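Local coordinates for amine oxidase domain-containing protein (Pyrococcus furiosus, PDB 3NRN) that is of unestablished function but binds adenosine monophosphate and is probably a flavin-dependent oxidoreductase of the amine oxidase family, at residues K84-I87 / K92-H95; F143-L148 / V158-L163; F272-P277 / E335-I340; K122-E127 / L163-L168. One frame throughout, in Å; residues are numbered along the deposited sequence.

Overall arrangement
The four contacts lie away from the AMP pocket, in the mixed sheet and the helices beside it. Contacts 1 and 3 both reach the seven-stranded mixed sheet: contact 1 is the hairpin at one outermost strand, and contact 3 sets helix 326-340 against strand 269-277, their centres about 18 Å apart. Contacts 2 and 4 belong to the helical region and share Leu163, with centres about 14 Å apart; contact 2 is nested inside the loop that contact 4 closes. Helix 142-156 joins contacts 1 and 2, centres about 17 Å apart, since Phe143 and Val147 touch Ile87. Contact 1 comes first along the chain and contact 3 last, so sheet contacts come before and after the helical ones.

Contact 1. Residues K84-I87 / K92-H95; sequences KGKI and KIFH
Lys86 and Ile87 meet Ile93, Phe94 and His95 as an antiparallel ladder at the end of the mixed sheet, where strand 92-95 is the outermost strand within the chain. Ile87 and Phe94 form the hydrogen-bonded pair. Ile87 N donates to Phe94 O at 2.8 Å, and Phe94 N returns a bond to Ile87 O at 2.9 Å; both are fairly straight, with N-H...O angles near 160°. Ile87 O also receives a CA-H...O contact from Ile93 CA at 3.1 Å. One residue along, Lys86 and His95 are a non-hydrogen-bonded pair whose side chains diverge.

The two strands make a beta hairpin, strands 86-89 and 92-95, and the inner strand continues the sheet through backbone bonds of Lys86 to Ile286 and Phe288. Ile87 and Phe94 lie on the same face of this hairpin. Phe94 CG sits between the backbone N and the carbonyl carbon (chi1 53°), and the ring comes alongside Ile87. Its CE1 is 3.9 Å from Ile87 CB, CZ also nears Ile87 CG2, and Ile87 O lies over one ring face, offset toward the rim. Helix 142-156 covers this side, Phe143 touching both residues. With an alanine in place of this phenylalanine, Ile87 CB would probably lose the ring that flanks it, and a gap would be likely to open beside Phe143.

Lys86 CB comes closest to Phe94 O, at 3.1 Å, and approaches Ile93 CG2 at 4.1 Å, the lysine and isoleucine side chains crossing at about a right angle. The extended lysine chain then leads away from strand 92-95, while His95 ND1 is hydrogen-bonded to Arg97 N.

Contact 2. Residues F143-L148 / V158-L163; sequences FLLSVL and VSLSDL
Leu160 presses its two methyl groups against Leu148, and the nearest approach is from Leu160 CD2 to Leu148 CB at 3.6 Å. The other branch, Leu160 CD1, faces the backbone, 3.7 Å from Leu148 O. A looser touch comes one turn earlier on the helix, where Leu145 CD2 stands 4.4 Å from Leu160 CD2. The CB of Leu160 already points to the helix, and its CG lies across from the backbone N, beside the carbonyl carbon (chi1 -159°). No hydrogen bond crosses between the segments; the side-chain contacts are between leucines.

Around these leucines, the loop is held in shape by polar groups. Asp162 OD2 accepts from Ser159 N at 3.1 Å through its anti lone pair, and Asp162 N bonds back to Ser159 O at 2.7 Å. Further out, Leu160 N is hydrogen-bonded to Glu149 OE2, a residue of the same helix, which ties the loop to the surface its side chain packs on. Ile134 of helix 130-137 touches both Leu145 and Leu148. The arrangement is that of a helix-loop-helix connection: after helix 142-156, a short 3-10 turn at 160-162 returns a leucine to the helix flank before helix 165-178 begins.

Contact 3. Residues F272-P277 / E335-I340; sequences FNLAVP and EELLEI
Leu337 reaches from its helix between Phe272 and Leu274; both of these side chains set off toward the helix, as Leu337 does toward the strand. Leu337 CD1 makes the closest approach, 3.5 Å from Phe272 CB, and lies 4.0 Å from Phe272 CG. Thus the methyl meets the root of the aromatic side chain and approaches the ring obliquely, with the axes of the two side chains inclined to each other. On the Leu274 side the contact is made nearer the helix backbone: Leu274 CD2 stands 4.2 Å from Leu337 CB.

With CG beside the backbone N (chi1 -73°) and chi2 near 180°, Leu337 sends CD1 to Phe272. All three residues are buried, and no hydrogen bond joins the two segments. The Phe272 ring also makes an edge-to-face stack with Trp334 of helix 326-340, and Leu274 touches Phe341 just beyond that helix.

Polar neighbours turn elsewhere. Glu336, next to Leu337, has both carboxylate oxygens bonded to backbone nitrogens, OE2 to Met293 N and OE1 to Ile294 N, fastening the helix to a neighbouring loop. Asn273, between the two apolar strand residues, points away from the helix, and its ND2 is bonded to Leu348 O and Gln350 OE1. This is alpha/beta layer packing: helix 326-340 packs on one face of the mixed sheet at strand 269-277, through alternate residues of the strand.

Contact 4. Residues K122-E127 / L163-L168; sequences KLPKEE and LTALEL
Pro124 lays its ring against the first turn of helix 165-178, with CG 3.8 Å from Ala165 O and 4.1 Å from Ala165 CB. The contact is a loop packed on a helix N-terminus: residues 122-127 link helix 115-119 to helix 130-137 and pass across the start of the later helix. Pro124 CG is also 3.9 Å from Leu166 CA, so the ring touches the helix backbone as well as its side chains.

Leu123 extends the patch, its side chain crossing that of Leu166 at about a right angle. The Leu166 side chain leaves opposite its backbone N (chi1 -175°), and with chi2 at 56° its CD1 methyl meets the loop, 3.8 Å from Leu123 CB and equally 3.8 Å from Leu123 CD1. Trp133 of helix 130-137 touches both Pro124 and Ala165, while Leu123 continues along the helix to Ala169, Lys170 and Arg173. A backbone hydrogen bond between Ala165 and Ile128 ties the far end of the same loop to the helix start.

The helix itself begins with Thr164 as N-cap: Thr164 OG1 accepts from Glu167 N at 3.0 Å, with an N-H...O angle of 158°.

Contact 1. Residues K84-I87 / K92-H95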
loop_
_atom_site.group_PDB
_atom_site.type_symbol
_atom_site.label_atom_id
_atom_site.label_comp_id
_atom_site.label_asym_id
_atom_site.label_seq_id
_atom_site.Cartn_x
_atom_site.Cartn_y
_atom_site.Cartn_z
ATOM N N LYS A 84 11.654 0.381 -15.005
ATOM C CA LYS A 84 11.170 0.283 -13.632
ATOM C C LYS A 84 10.773 1.650 -13.095
ATOM O O LYS A 84 9.795 1.777 -12.355
ATOM C CB LYS A 84 12.240 -0.352 -12.738
ATOM C CG LYS A 84 12.294 -1.876 -12.836
ATOM C CD LYS A 84 13.599 -2.424 -12.274
ATOM C CE LYS A 84 13.444 -3.869 -11.850
ATOM N NZ LYS A 84 12.717 -4.679 -12.865
ATOM N N GLY A 85 11.524 2.673 -13.486
ATOM C CA GLY A 85 11.221 4.017 -13.037
ATOM C C GLY A 85 12.045 5.080 -13.738
ATOM O O GLY A 85 13.042 4.773 -14.388
ATOM N N LYS A 86 11.620 6.332 -13.594
ATOM C CA LYS A 86 12.309 7.464 -14.201
ATOM C C LYS A 86 12.437 8.616 -13.204
ATOM O O LYS A 86 11.830 8.593 -12.126
ATOM C CB LYS A 86 11.550 7.930 -15.444
ATOM C CG LYS A 86 11.494 6.886 -16.541
ATOM C CD LYS A 86 10.836 7.432 -17.790
ATOM C CE LYS A 86 10.984 6.452 -18.942
ATOM N NZ LYS A 86 10.425 6.991 -20.210
ATOM N N ILE A 87 13.214 9.630 -13.574
ATOM C CA ILE A 87 13.446 10.774 -12.699
ATOM C C ILE A 87 13.320 12.134 -13.395
ATOM O O ILE A 87 13.737 12.297 -14.538
ATOM C CB ILE A 87 14.849 10.667 -12.059
ATOM C CG1 ILE A 87 14.966 9.334 -11.313
ATOM C CG2 ILE A 87 15.090 11.838 -11.110
ATOM C CD1 ILE A 87 16.299 9.110 -10.633
ATOM N N LYS A 92 14.386 17.754 -16.967
ATOM C CA LYS A 92 14.368 16.588 -17.849
ATOM C C LYS A 92 13.946 15.288 -17.158
ATOM O O LYS A 92 14.375 14.996 -16.042
ATOM C CB LYS A 92 15.743 16.389 -18.493
ATOM C CG LYS A 92 16.859 16.124 -17.496
ATOM C CD LYS A 92 18.117 15.620 -18.186
ATOM C CE LYS A 92 19.168 15.209 -17.164
ATOM N NZ LYS A 92 20.321 14.498 -17.786
ATOM N N ILE A 93 13.098 14.517 -17.834
ATOM C CA ILE A 93 12.631 13.236 -17.314
ATOM C C ILE A 93 13.443 12.150 -17.995
ATOM O O ILE A 93 13.310 11.929 -19.198
ATOM C CB ILE A 93 11.142 12.989 -17.628
ATOM C CG1 ILE A 93 10.273 14.010 -16.892
ATOM C CG2 ILE A 93 10.760 11.565 -17.226
ATOM C CD1 ILE A 93 8.779 13.829 -17.118
ATOM N N PHE A 94 14.271 11.458 -17.227
ATOM C CA PHE A 94 15.117 10.426 -17.803
ATOM C C PHE A 94 15.046 9.078 -17.096
ATOM O O PHE A 94 14.468 8.952 -16.015
ATOM C CB PHE A 94 16.559 10.930 -17.824
ATOM C CG PHE A 94 17.047 11.414 -16.490
ATOM C CD1 PHE A 94 17.526 10.517 -15.542
ATOM C CD2 PHE A 94 17.020 12.770 -16.178
ATOM C CE1 PHE A 94 17.974 10.960 -14.304
ATOM C CE2 PHE A 94 17.464 13.229 -14.942
ATOM C CZ PHE A 94 17.944 12.322 -14.001
ATOM N N HIS A 95 15.651 8.076 -17.727
ATOM C CA HIS A 95 15.692 6.717 -17.205
ATOM C C HIS A 95 16.488 6.704 -15.905
ATOM O O HIS A 95 17.523 7.360 -15.797
ATOM C CB HIS A 95 16.340 5.797 -18.243
ATOM C CG HIS A 95 16.267 4.340 -17.903
ATOM N ND1 HIS A 95 16.917 3.793 -16.818
ATOM C CD2 HIS A 95 15.646 3.311 -18.528
ATOM C CE1 HIS A 95 16.701 2.490 -16.791
ATOM N NE2 HIS A 95 15.934 2.172 -17.818
#

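Contact 2. Residues F143-L148 / V158-L163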
loop_
_atom_site.group_PDB
_atom_site.type_symbol
_atom_site.label_atom_id
_atom_site.label_comp_id
_atom_site.label_asym_id
_atom_site.label_seq_id
_atom_site.Cartn_x
_atom_site.Cartn_y
_atom_site.Cartn_z
ATOM N N PHE A 143 22.134 15.171 -5.417
ATOM C CA PHE A 143 21.157 14.565 -6.317
ATOM C C PHE A 143 20.555 13.294 -5.725
ATOM O O PHE A 143 19.334 13.122 -5.698
ATOM C CB PHE A 143 21.803 14.218 -7.655
ATOM C CG PHE A 143 20.926 13.390 -8.549
ATOM C CD1 PHE A 143 19.847 13.964 -9.214
ATOM C CD2 PHE A 143 21.161 12.026 -8.705
ATOM C CE1 PHE A 143 19.011 13.193 -10.025
ATOM C CE2 PHE A 143 20.331 11.242 -9.515
ATOM C CZ PHE A 143 19.255 11.828 -10.175
ATOM N N LEU A 144 21.428 12.407 -5.258
ATOM C CA LEU A 144 21.020 11.136 -4.688
ATOM C C LEU A 144 20.119 11.285 -3.467
ATOM O O LEU A 144 19.088 10.618 -3.367
ATOM C CB LEU A 144 22.255 10.310 -4.318
ATOM C CG LEU A 144 21.991 8.927 -3.712
ATOM C CD1 LEU A 144 21.264 8.050 -4.711
ATOM C CD2 LEU A 144 23.302 8.292 -3.314
ATOM N N LEU A 145 20.511 12.152 -2.542
ATOM C CA LEU A 145 19.735 12.372 -1.328
ATOM C C LEU A 145 18.358 12.941 -1.651
ATOM O O LEU A 145 17.384 12.692 -0.935
ATOM C CB LEU A 145 20.495 13.313 -0.394
ATOM C CG LEU A 145 21.775 12.687 0.162
ATOM C CD1 LEU A 145 22.667 13.754 0.779
ATOM C CD2 LEU A 145 21.397 11.620 1.183
ATOM N N SER A 146 18.288 13.694 -2.742
ATOM C CA SER A 146 17.046 14.305 -3.181
ATOM C C SER A 146 16.119 13.241 -3.770
ATOM O O SER A 146 14.924 13.223 -3.484
ATOM C CB SER A 146 17.343 15.388 -4.223
ATOM O OG SER A 146 16.188 16.152 -4.508
ATOM N N VAL A 147 16.671 12.359 -4.597
ATOM C CA VAL A 147 15.878 11.292 -5.195
ATOM C C VAL A 147 15.396 10.308 -4.125
ATOM O O VAL A 147 14.252 9.866 -4.161
ATOM C CB VAL A 147 16.687 10.516 -6.262
ATOM C CG1 VAL A 147 15.947 9.229 -6.664
ATOM C CG2 VAL A 147 16.897 11.395 -7.483
ATOM N N LEU A 148 16.268 9.970 -3.174
ATOM C CA LEU A 148 15.903 9.042 -2.111
ATOM C C LEU A 148 14.852 9.645 -1.196
ATOM O O LEU A 148 14.104 8.916 -0.548
ATOM C CB LEU A 148 17.132 8.626 -1.297
ATOM C CG LEU A 148 18.103 7.663 -1.991
ATOM C CD1 LEU A 148 19.258 7.334 -1.063
ATOM C CD2 LEU A 148 17.373 6.394 -2.383
ATOM N N VAL A 158 7.180 9.543 4.288
ATOM C CA VAL A 158 8.016 10.163 5.313
ATOM C C VAL A 158 9.299 10.654 4.661
ATOM O O VAL A 158 9.555 10.372 3.488
ATOM C CB VAL A 158 8.403 9.180 6.444
ATOM C CG1 VAL A 158 7.153 8.642 7.122
ATOM C CG2 VAL A 158 9.244 8.049 5.890
ATOM N N SER A 159 10.090 11.403 5.419
ATOM C CA SER A 159 11.358 11.911 4.920
ATOM C C SER A 159 12.395 10.826 5.142
ATOM O O SER A 159 12.225 9.959 6.004
ATOM C CB SER A 159 11.767 13.179 5.672
ATOM O OG SER A 159 10.881 14.243 5.370
ATOM N N LEU A 160 13.468 10.875 4.363
ATOM C CA LEU A 160 14.530 9.888 4.469
ATOM C C LEU A 160 15.031 9.765 5.911
ATOM O O LEU A 160 15.299 8.662 6.395
ATOM C CB LEU A 160 15.675 10.271 3.531
ATOM C CG LEU A 160 16.638 9.154 3.133
ATOM C CD1 LEU A 160 15.864 7.952 2.611
ATOM C CD2 LEU A 160 17.584 9.670 2.067
ATOM N N SER A 161 15.139 10.895 6.603
ATOM C CA SER A 161 15.606 10.883 7.987
ATOM C C SER A 161 14.619 10.183 8.923
ATOM O O SER A 161 14.954 9.882 10.070
ATOM C CB SER A 161 15.874 12.317 8.477
ATOM O OG SER A 161 14.722 13.140 8.363
ATOM N N ASP A 162 13.410 9.913 8.436
ATOM C CA ASP A 162 12.404 9.237 9.251
ATOM C C ASP A 162 12.499 7.716 9.154
ATOM O O ASP A 162 11.830 6.996 9.898
ATOM C CB ASP A 162 10.996 9.685 8.857
ATOM C CG ASP A 162 10.703 11.112 9.273
ATOM O OD1 ASP A 162 10.979 11.457 10.439
ATOM O OD2 ASP A 162 10.189 11.884 8.439
ATOM N N LEU A 163 13.316 7.231 8.229
ATOM C CA LEU A 163 13.508 5.793 8.057
ATOM C C LEU A 163 14.843 5.393 8.676
ATOM O O LEU A 163 15.776 6.194 8.707
ATOM C CB LEU A 163 13.524 5.429 6.567
ATOM C CG LEU A 163 12.230 5.514 5.751
ATOM C CD1 LEU A 163 12.554 5.333 4.275
ATOM C CD2 LEU A 163 11.249 4.442 6.213
#

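Contact 3. Residues F272-P277 / E335-I340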
loop_
_atom_site.group_PDB
_atom_site.type_symbol
_atom_site.label_atom_id
_atom_site.label_comp_id
_atom_site.label_asym_id
_atom_site.label_seq_id
_atom_site.Cartn_x
_atom_site.Cartn_y
_atom_site.Cartn_z
ATOM N N PHE A 272 -3.148 13.732 -6.190
ATOM C CA PHE A 272 -3.595 14.670 -7.207
ATOM C C PHE A 272 -4.003 13.902 -8.452
ATOM O O PHE A 272 -3.208 13.169 -9.032
ATOM C CB PHE A 272 -2.467 15.653 -7.543
ATOM C CG PHE A 272 -2.109 16.568 -6.406
ATOM C CD1 PHE A 272 -2.744 17.797 -6.261
ATOM C CD2 PHE A 272 -1.168 16.184 -5.453
ATOM C CE1 PHE A 272 -2.448 18.632 -5.183
ATOM C CE2 PHE A 272 -0.866 17.011 -4.371
ATOM C CZ PHE A 272 -1.507 18.237 -4.236
ATOM N N ASN A 273 -5.257 14.063 -8.848
ATOM C CA ASN A 273 -5.769 13.399 -10.039
ATOM C C ASN A 273 -5.823 14.489 -11.110
ATOM O O ASN A 273 -6.593 15.439 -10.990
ATOM C CB ASN A 273 -7.161 12.835 -9.748
ATOM C CG ASN A 273 -7.158 11.842 -8.585
ATOM O OD1 ASN A 273 -6.741 10.697 -8.738
ATOM N ND2 ASN A 273 -7.611 12.288 -7.417
ATOM N N LEU A 274 -4.996 14.347 -12.143
ATOM C CA LEU A 274 -4.900 15.342 -13.210
ATOM C C LEU A 274 -5.347 14.825 -14.575
ATOM O O LEU A 274 -4.892 13.778 -15.030
ATOM C CB LEU A 274 -3.449 15.834 -13.307
ATOM C CG LEU A 274 -3.113 17.003 -14.236
ATOM C CD1 LEU A 274 -3.651 18.297 -13.641
ATOM C CD2 LEU A 274 -1.600 17.097 -14.411
ATOM N N ALA A 275 -6.234 15.570 -15.229
ATOM C CA ALA A 275 -6.733 15.185 -16.550
ATOM C C ALA A 275 -5.975 15.937 -17.640
ATOM O O ALA A 275 -6.290 17.086 -17.948
ATOM C CB ALA A 275 -8.225 15.480 -16.650
ATOM N N VAL A 276 -4.973 15.283 -18.217
ATOM C CA VAL A 276 -4.171 15.890 -19.268
ATOM C C VAL A 276 -4.715 15.510 -20.647
ATOM O O VAL A 276 -4.877 14.330 -20.965
ATOM C CB VAL A 276 -2.684 15.461 -19.159
ATOM C CG1 VAL A 276 -2.158 15.751 -17.757
ATOM C CG2 VAL A 276 -2.537 13.988 -19.475
ATOM N N PRO A 277 -5.024 16.517 -21.478
ATOM C CA PRO A 277 -5.553 16.281 -22.825
ATOM C C PRO A 277 -4.545 15.610 -23.753
ATOM O O PRO A 277 -3.354 15.920 -23.718
ATOM C CB PRO A 277 -5.916 17.686 -23.302
ATOM C CG PRO A 277 -6.232 18.411 -22.030
ATOM C CD PRO A 277 -5.131 17.941 -21.118
ATOM N N GLU A 335 0.269 23.652 -8.458
ATOM C CA GLU A 335 1.233 24.577 -9.045
ATOM C C GLU A 335 2.361 23.810 -9.742
ATOM O O GLU A 335 2.722 24.115 -10.879
ATOM C CB GLU A 335 1.834 25.479 -7.962
ATOM C CG GLU A 335 2.993 26.340 -8.457
ATOM C CD GLU A 335 3.940 26.754 -7.342
ATOM O OE1 GLU A 335 3.545 27.573 -6.484
ATOM O OE2 GLU A 335 5.085 26.250 -7.323
ATOM N N GLU A 336 2.922 22.820 -9.053
ATOM C CA GLU A 336 4.012 22.028 -9.617
ATOM C C GLU A 336 3.532 21.227 -10.820
ATOM O O GLU A 336 4.269 21.054 -11.792
ATOM C CB GLU A 336 4.589 21.084 -8.557
ATOM C CG GLU A 336 5.101 21.797 -7.313
ATOM C CD GLU A 336 5.615 20.844 -6.253
ATOM O OE1 GLU A 336 4.955 19.813 -6.009
ATOM O OE2 GLU A 336 6.672 21.128 -5.654
ATOM N N LEU A 337 2.295 20.742 -10.755
ATOM C CA LEU A 337 1.727 19.967 -11.849
ATOM C C LEU A 337 1.441 20.856 -13.056
ATOM O O LEU A 337 1.529 20.408 -14.197
ATOM C CB LEU A 337 0.447 19.255 -11.392
ATOM C CG LEU A 337 0.659 18.061 -10.448
ATOM C CD1 LEU A 337 -0.685 17.482 -10.007
ATOM C CD2 LEU A 337 1.478 16.997 -11.163
ATOM N N LEU A 338 1.101 22.115 -12.806
ATOM C CA LEU A 338 0.835 23.046 -13.899
ATOM C C LEU A 338 2.147 23.290 -14.647
ATOM O O LEU A 338 2.179 23.341 -15.878
ATOM C CB LEU A 338 0.284 24.368 -13.349
ATOM C CG LEU A 338 -0.171 25.446 -14.342
ATOM C CD1 LEU A 338 -1.007 26.499 -13.612
ATOM C CD2 LEU A 338 1.040 26.090 -15.010
ATOM N N GLU A 339 3.232 23.426 -13.892
ATOM C CA GLU A 339 4.547 23.660 -14.467
ATOM C C GLU A 339 5.024 22.462 -15.286
ATOM O O GLU A 339 5.672 22.629 -16.317
ATOM C CB GLU A 339 5.549 23.972 -13.350
ATOM C CG GLU A 339 6.990 24.161 -13.808
ATOM C CD GLU A 339 7.126 25.143 -14.963
ATOM O OE1 GLU A 339 6.456 26.200 -14.934
ATOM O OE2 GLU A 339 7.910 24.862 -15.895
ATOM N N ILE A 340 4.697 21.254 -14.829
ATOM C CA ILE A 340 5.104 20.034 -15.525
ATOM C C ILE A 340 4.152 19.715 -16.668
ATOM O O ILE A 340 4.581 19.285 -17.740
ATOM C CB ILE A 340 5.142 18.817 -14.568
ATOM C CG1 ILE A 340 6.107 19.090 -13.414
ATOM C CG2 ILE A 340 5.573 17.568 -15.328
ATOM C CD1 ILE A 340 6.138 17.996 -12.365
#

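Contact 4. Residues K122-E127 / L163-L168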
loop_
_atom_site.group_PDB
_atom_site.type_symbol
_atom_site.label_atom_id
_atom_site.label_comp_id
_atom_site.label_asym_id
_atom_site.label_seq_id
_atom_site.Cartn_x
_atom_site.Cartn_y
_atom_site.Cartn_z
ATOM N N LYS A 122 23.323 -9.071 3.144
ATOM C CA LYS A 122 24.007 -8.348 4.209
ATOM C C LYS A 122 23.407 -6.967 4.447
ATOM O O LYS A 122 23.540 -6.066 3.622
ATOM C CB LYS A 122 25.505 -8.239 3.897
ATOM C CG LYS A 122 26.260 -9.542 4.140
ATOM C CD LYS A 122 27.750 -9.432 3.849
ATOM C CE LYS A 122 28.039 -9.441 2.356
ATOM N NZ LYS A 122 29.504 -9.455 2.086
ATOM N N LEU A 123 22.741 -6.818 5.589
ATOM C CA LEU A 123 22.102 -5.562 5.963
ATOM C C LEU A 123 22.917 -4.805 7.011
ATOM O O LEU A 123 23.752 -5.384 7.701
ATOM C CB LEU A 123 20.695 -5.834 6.500
ATOM C CG LEU A 123 19.726 -6.505 5.522
ATOM C CD1 LEU A 123 18.421 -6.808 6.227
ATOM C CD2 LEU A 123 19.488 -5.604 4.322
ATOM N N PRO A 124 22.674 -3.492 7.145
ATOM C CA PRO A 124 23.390 -2.655 8.110
ATOM C C PRO A 124 23.098 -2.923 9.584
ATOM O O PRO A 124 21.948 -2.875 10.026
ATOM C CB PRO A 124 22.993 -1.241 7.694
ATOM C CG PRO A 124 21.614 -1.430 7.156
ATOM C CD PRO A 124 21.769 -2.674 6.320
ATOM N N LYS A 125 24.158 -3.201 10.338
ATOM C CA LYS A 125 24.057 -3.452 11.772
ATOM C C LYS A 125 23.866 -2.085 12.424
ATOM O O LYS A 125 23.501 -1.974 13.595
ATOM C CB LYS A 125 25.351 -4.105 12.278
ATOM C CG LYS A 125 25.414 -4.387 13.781
ATOM C CD LYS A 125 24.647 -5.643 14.182
ATOM C CE LYS A 125 23.144 -5.424 14.159
ATOM N NZ LYS A 125 22.728 -4.363 15.121
ATOM N N GLU A 126 24.118 -1.047 11.636
ATOM C CA GLU A 126 23.986 0.334 12.080
ATOM C C GLU A 126 22.543 0.660 12.459
ATOM O O GLU A 126 21.598 0.175 11.830
ATOM C CB GLU A 126 24.421 1.289 10.959
ATOM C CG GLU A 126 25.852 1.116 10.460
ATOM C CD GLU A 126 26.850 1.949 11.243
ATOM O OE1 GLU A 126 26.642 3.176 11.353
ATOM O OE2 GLU A 126 27.845 1.382 11.743
ATOM N N GLU A 127 22.381 1.479 13.494
ATOM C CA GLU A 127 21.061 1.910 13.931
ATOM C C GLU A 127 21.049 3.432 13.868
ATOM O O GLU A 127 20.995 4.117 14.888
ATOM C CB GLU A 127 20.749 1.431 15.357
ATOM C CG GLU A 127 21.782 1.789 16.414
ATOM C CD GLU A 127 22.825 0.704 16.603
ATOM O OE1 GLU A 127 23.594 0.435 15.654
ATOM O OE2 GLU A 127 22.871 0.117 17.707
ATOM N N LEU A 163 13.316 7.231 8.229
ATOM C CA LEU A 163 13.508 5.793 8.057
ATOM C C LEU A 163 14.843 5.393 8.676
ATOM O O LEU A 163 15.776 6.194 8.707
ATOM C CB LEU A 163 13.524 5.429 6.567
ATOM C CG LEU A 163 12.230 5.514 5.751
ATOM C CD1 LEU A 163 12.554 5.333 4.275
ATOM C CD2 LEU A 163 11.249 4.442 6.213
ATOM N N THR A 164 14.933 4.167 9.187
ATOM C CA THR A 164 16.188 3.687 9.758
ATOM C C THR A 164 16.995 3.156 8.576
ATOM O O THR A 164 16.436 2.900 7.512
ATOM C CB THR A 164 15.963 2.540 10.766
ATOM O OG1 THR A 164 15.390 1.414 10.090
ATOM C CG2 THR A 164 15.024 2.987 11.893
ATOM N N ALA A 165 18.301 2.996 8.747
ATOM C CA ALA A 165 19.129 2.500 7.655
ATOM C C ALA A 165 18.668 1.092 7.295
ATOM O O ALA A 165 18.657 0.711 6.135
ATOM C CB ALA A 165 20.600 2.487 8.070
ATOM N N LEU A 166 18.284 0.335 8.315
ATOM C CA LEU A 166 17.825 -1.034 8.142
ATOM C C LEU A 166 16.537 -1.105 7.332
ATOM O O LEU A 166 16.409 -1.938 6.438
ATOM C CB LEU A 166 17.613 -1.686 9.512
ATOM C CG LEU A 166 17.236 -3.169 9.509
ATOM C CD1 LEU A 166 18.279 -3.973 8.742
ATOM C CD2 LEU A 166 17.129 -3.659 10.933
ATOM N N GLU A 167 15.581 -0.233 7.641
ATOM C CA GLU A 167 14.318 -0.227 6.916
ATOM C C GLU A 167 14.548 0.093 5.449
ATOM O O GLU A 167 14.005 -0.582 4.575
ATOM C CB GLU A 167 13.346 0.782 7.528
ATOM C CG GLU A 167 11.994 0.873 6.826
ATOM C CD GLU A 167 11.330 -0.480 6.622
ATOM O OE1 GLU A 167 11.457 -1.351 7.503
ATOM O OE2 GLU A 167 10.664 -0.669 5.581
ATOM N N LEU A 168 15.358 1.115 5.175
ATOM C CA LEU A 168 15.642 1.480 3.788
ATOM C C LEU A 168 16.360 0.341 3.081
ATOM O O LEU A 168 16.088 0.046 1.916
ATOM C CB LEU A 168 16.519 2.738 3.710
ATOM C CG LEU A 168 16.929 3.102 2.277
ATOM C CD1 LEU A 168 15.688 3.465 1.483
ATOM C CD2 LEU A 168 17.914 4.260 2.276
#